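Local structure of putative uncharacterized protein SMU.1704 (Streptococcus mutans, 3L7W) at residues K79-V82 with Y83-E87; D27-Q30 with T31-I35. The protein probably binds DNA as a dimeric transcriptional regulator of the PadR family, through a winged helix-turn-helix domain. All coordinates share one frame; numbering follows the deposited sequence.

Interaction 1: K79-V82 with Y83-E87; sequences KHLV and YLTKE
Thr85 grips the carbonyl oxygen of Leu81 twice on helix 75-100. That oxygen takes the backbone N-H of Thr85 (N to O 2.7 Å) and also its hydroxyl (OG1 to O 2.7 Å), the two donors arriving from opposite faces of the carbonyl plane. The hydroxyl sits 39° above that plane, a position it gains because OG1 lies beside its own backbone N (chi1 -60°), folded back over the preceding turn. OG1 also has a weak hydrogen bond with Tyr12 OH. Leu84 N to His80 O (2.9 Å) and Lys86 N to Val82 O (2.8 Å) carry the helical pattern on, while Tyr83 N to Lys79 O is weak at 3.3 Å. Leu84 lays CG over one face of the His80 imidazole, 4.2 Å from the ring centroid, as a CH-pi contact, and its CD1 lies 3.9 Å from His80 CD2. Tyr83 CD2 approaches His80 CE1 obliquely. Threonine thus suits a place where its hydroxyl serves its own helix and faces helix 7-20; a histidine ring can stack on Tyr55 while Leu84 covers a face, and a tyrosine ring can take Tyr2 of the second subunit as an edge-to-face partner.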
loop_
_atom_site.group_PDB
_atom_site.type_symbol
_atom_site.label_atom_id
_atom_site.label_comp_id
_atom_site.label_asym_id
_atom_site.label_seq_id
_atom_site.Cartn_x
_atom_site.Cartn_y
_atom_site.Cartn_z
ATOM N N LYS A 79 18.237 -10.355 5.142
ATOM C CA LYS A 79 18.374 -9.127 5.910
ATOM C C LYS A 79 17.436 -8.049 5.363
ATOM O O LYS A 79 16.755 -7.347 6.118
ATOM C CB LYS A 79 19.815 -8.635 5.881
ATOM C CG LYS A 79 20.065 -7.435 6.770
ATOM C CD LYS A 79 21.542 -7.293 7.093
ATOM C CE LYS A 79 21.759 -6.241 8.168
ATOM N NZ LYS A 79 23.196 -6.139 8.538
ATOM N N HIS A 80 17.400 -7.931 4.042
ATOM C CA HIS A 80 16.596 -6.917 3.391
ATOM C C HIS A 80 15.105 -7.165 3.604
ATOM O O HIS A 80 14.330 -6.220 3.801
ATOM C CB HIS A 80 16.898 -6.885 1.906
ATOM C CG HIS A 80 16.304 -5.709 1.206
ATOM N ND1 HIS A 80 16.414 -4.428 1.696
ATOM C CD2 HIS A 80 15.608 -5.615 0.050
ATOM C CE1 HIS A 80 15.804 -3.594 0.873
ATOM N NE2 HIS A 80 15.307 -4.289 -0.134
ATOM N N LEU A 81 14.712 -8.434 3.554
ATOM C CA LEU A 81 13.320 -8.803 3.741
ATOM C C LEU A 81 12.822 -8.370 5.125
ATOM O O LEU A 81 11.668 -7.958 5.274
ATOM C CB LEU A 81 13.126 -10.305 3.544
ATOM C CG LEU A 81 11.746 -10.849 3.924
ATOM C CD1 LEU A 81 10.662 -10.178 3.082
ATOM C CD2 LEU A 81 11.701 -12.363 3.763
ATOM N N VAL A 82 13.701 -8.460 6.122
ATOM C CA VAL A 82 13.384 -8.056 7.496
ATOM C C VAL A 82 13.068 -6.581 7.527
ATOM O O VAL A 82 12.095 -6.146 8.152
ATOM C CB VAL A 82 14.577 -8.287 8.444
ATOM C CG1 VAL A 82 14.442 -7.426 9.697
ATOM C CG2 VAL A 82 14.700 -9.757 8.792
ATOM N N TYR A 83 13.911 -5.813 6.852
ATOM C CA TYR A 83 13.696 -4.390 6.719
ATOM C C TYR A 83 12.333 -4.102 6.054
ATOM O O TYR A 83 11.524 -3.336 6.587
ATOM C CB TYR A 83 14.842 -3.753 5.931
ATOM C CG TYR A 83 14.560 -2.328 5.561
ATOM C CD1 TYR A 83 14.645 -1.321 6.511
ATOM C CD2 TYR A 83 14.163 -1.992 4.273
ATOM C CE1 TYR A 83 14.355 -0.009 6.182
ATOM C CE2 TYR A 83 13.883 -0.689 3.932
ATOM C CZ TYR A 83 13.976 0.301 4.894
ATOM O OH TYR A 83 13.688 1.606 4.560
ATOM N N LEU A 84 12.075 -4.730 4.909
ATOM C CA LEU A 84 10.806 -4.544 4.180
ATOM C C LEU A 84 9.606 -4.966 5.007
ATOM O O LEU A 84 8.578 -4.310 4.984
ATOM C CB LEU A 84 10.795 -5.328 2.872
ATOM C CG LEU A 84 11.863 -4.928 1.858
ATOM C CD1 LEU A 84 11.812 -5.858 0.651
ATOM C CD2 LEU A 84 11.665 -3.483 1.457
ATOM N N THR A 85 9.740 -6.064 5.741
ATOM C CA THR A 85 8.674 -6.510 6.620
ATOM C C THR A 85 8.420 -5.447 7.674
ATOM O O THR A 85 7.285 -5.044 7.905
ATOM C CB THR A 85 9.047 -7.818 7.309
ATOM O OG1 THR A 85 9.268 -8.808 6.306
ATOM C CG2 THR A 85 7.921 -8.276 8.221
ATOM N N LYS A 86 9.500 -4.997 8.298
ATOM C CA LYS A 86 9.458 -3.960 9.309
ATOM C C LYS A 86 8.779 -2.692 8.771
ATOM O O LYS A 86 7.871 -2.147 9.399
ATOM C CB LYS A 86 10.879 -3.634 9.769
ATOM C CG LYS A 86 10.971 -2.500 10.774
ATOM C CD LYS A 86 12.395 -1.969 10.876
ATOM C CE LYS A 86 13.358 -3.052 11.311
ATOM N NZ LYS A 86 14.680 -2.461 11.640
ATOM N N GLU A 87 9.227 -2.229 7.610
ATOM C CA GLU A 87 8.665 -1.043 6.998
ATOM C C GLU A 87 7.199 -1.256 6.645
ATOM O O GLU A 87 6.392 -0.326 6.678
ATOM C CB GLU A 87 9.465 -0.661 5.752
ATOM C CG GLU A 87 10.683 0.185 6.085
ATOM C CD GLU A 87 10.349 1.333 7.030
ATOM O OE1 GLU A 87 9.532 2.216 6.658
ATOM O OE2 GLU A 87 10.903 1.354 8.147
#

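Interaction 2: D27-Q30 with T31-I35; sequences DISQ and TIKLI
Lys33 reaches back to Ser29, four residues earlier. Its CB lies 3.4 Å from Ser29 O, the carbonyl oxygen that also receives Lys33 N (N to O 2.7 Å), and CG follows over the same oxygen. Further out, CD passes 3.7 Å from Gln30 NE2, the amide brought near by a bend in the glutamine chain at chi2 (-58°). The lysine then turns at its last torsion (chi4 60°), which brings NZ to Ser29 OG at 3.3 Å, a weak bond. Glu40 forms a long, weak ion pair with NZ and a weak hydrogen bond with OG. On another flank Ile28 and Ile32 run side by side, CG2 to CD1 3.6 Å, facing helices 7-20 and 40-52. Thr31 N bonds to Asp27 O, and a water bridges Asp27 O (2.7 Å) and Thr31 OG1 (2.6 Å); the same hydroxyl is bound by His105 N of the second subunit. Isoleucines therefore fill the inner flank of this first helix of the probable helix-turn-helix, a small serine packs against Leu43 of helix 40-52, and the long chain lets an exposed lysine bring its ammonium group to the Ser29 hydroxyl and within a long ion-pair distance of Glu40.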
loop_
_atom_site.group_PDB
_atom_site.type_symbol
_atom_site.label_atom_id
_atom_site.label_comp_id
_atom_site.label_asym_id
_atom_site.label_seq_id
_atom_site.Cartn_x
_atom_site.Cartn_y
_atom_site.Cartn_z
ATOM N N ASP A 27 5.614 -19.037 -10.565
ATOM C CA ASP A 27 5.077 -19.326 -9.250
ATOM C C ASP A 27 4.930 -18.036 -8.442
ATOM O O ASP A 27 3.916 -17.800 -7.781
ATOM C CB ASP A 27 6.015 -20.293 -8.532
ATOM C CG ASP A 27 5.325 -21.067 -7.446
ATOM O OD1 ASP A 27 4.096 -21.229 -7.543
ATOM O OD2 ASP A 27 6.002 -21.522 -6.500
ATOM N N ILE A 28 5.965 -17.206 -8.474
ATOM C CA ILE A 28 5.939 -15.974 -7.712
ATOM C C ILE A 28 4.836 -15.084 -8.276
ATOM O O ILE A 28 4.043 -14.515 -7.537
ATOM C CB ILE A 28 7.282 -15.252 -7.794
ATOM C CG1 ILE A 28 8.354 -16.064 -7.067
ATOM C CG2 ILE A 28 7.187 -13.883 -7.158
ATOM C CD1 ILE A 28 9.757 -15.844 -7.629
ATOM N N SER A 29 4.794 -14.994 -9.600
ATOM C CA SER A 29 3.864 -14.125 -10.295
ATOM C C SER A 29 2.426 -14.522 -9.975
ATOM O O SER A 29 1.611 -13.687 -9.601
ATOM C CB SER A 29 4.126 -14.194 -11.795
ATOM O OG SER A 29 2.939 -13.966 -12.526
ATOM N N GLN A 30 2.125 -15.808 -10.092
ATOM C CA GLN A 30 0.789 -16.298 -9.783
ATOM C C GLN A 30 0.329 -15.942 -8.378
ATOM O O GLN A 30 -0.848 -15.664 -8.155
ATOM C CB GLN A 30 0.714 -17.805 -9.997
ATOM C CG GLN A 30 0.679 -18.165 -11.464
ATOM C CD GLN A 30 -0.497 -17.510 -12.160
ATOM O OE1 GLN A 30 -1.649 -17.782 -11.829
ATOM N NE2 GLN A 30 -0.213 -16.639 -13.122
ATOM N N THR A 31 1.247 -15.943 -7.428
ATOM C CA THR A 31 0.858 -15.670 -6.059
ATOM C C THR A 31 0.721 -14.176 -5.883
ATOM O O THR A 31 -0.129 -13.699 -5.141
ATOM C CB THR A 31 1.872 -16.206 -5.061
ATOM O OG1 THR A 31 1.700 -17.619 -4.940
ATOM C CG2 THR A 31 1.655 -15.562 -3.702
ATOM N N ILE A 32 1.559 -13.432 -6.586
ATOM C CA ILE A 32 1.487 -11.988 -6.503
ATOM C C ILE A 32 0.227 -11.450 -7.206
ATOM O O ILE A 32 -0.336 -10.439 -6.782
ATOM C CB ILE A 32 2.755 -11.323 -7.058
ATOM C CG1 ILE A 32 3.922 -11.564 -6.101
ATOM C CG2 ILE A 32 2.541 -9.841 -7.218
ATOM C CD1 ILE A 32 5.223 -10.940 -6.553
ATOM N N LYS A 33 -0.205 -12.131 -8.265
ATOM C CA LYS A 33 -1.405 -11.746 -9.009
ATOM C C LYS A 33 -2.623 -11.866 -8.129
ATOM O O LYS A 33 -3.690 -11.354 -8.456
ATOM C CB LYS A 33 -1.601 -12.634 -10.233
ATOM C CG LYS A 33 -0.986 -12.114 -11.517
ATOM C CD LYS A 33 -1.267 -13.093 -12.663
ATOM C CE LYS A 33 -0.876 -12.516 -14.009
ATOM N NZ LYS A 33 0.576 -12.198 -14.058
ATOM N N LEU A 34 -2.457 -12.555 -7.008
ATOM C CA LEU A 34 -3.526 -12.681 -6.027
ATOM C C LEU A 34 -3.906 -11.332 -5.412
ATOM O O LEU A 34 -5.045 -11.111 -5.029
ATOM C CB LEU A 34 -3.106 -13.665 -4.934
ATOM C CG LEU A 34 -3.787 -15.036 -4.902
ATOM C CD1 LEU A 34 -4.377 -15.444 -6.261
ATOM C CD2 LEU A 34 -2.833 -16.087 -4.359
ATOM N N ILE A 35 -2.941 -10.434 -5.298
ATOM C CA ILE A 35 -3.215 -9.138 -4.703
ATOM C C ILE A 35 -2.889 -8.001 -5.651
ATOM O O ILE A 35 -3.380 -6.892 -5.478
ATOM C CB ILE A 35 -2.487 -8.925 -3.345
ATOM C CG1 ILE A 35 -2.863 -7.559 -2.776
ATOM C CG2 ILE A 35 -0.952 -9.056 -3.492
ATOM C CD1 ILE A 35 -2.896 -7.499 -1.280
HETATM O O HOH W 1 4.135 -18.440 -5.154
#

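In the fold
Both are local contacts along a helix, interaction 2 running on into the loop beyond it. Each packs against helix 7-20 and touches the second subunit, yet they lie on opposite sides of the chain's centre, about 20 Å apart between centres. Interaction 2 is the more buried: its aliphatic flank enters the core between helices 7-20 and 40-52 of the probable DNA-binding domain. Interaction 1 is a surface contact on the long helix 75-100, where Tyr83 and Leu84 meet the partner subunit while His80 faces its own domain, consistent with the C-terminal helix serving dimerisation in PadR regulators. Both threonine hydroxyls have an additional partner off their own helix, Tyr12 of the same chain in one case and the second subunit in the other.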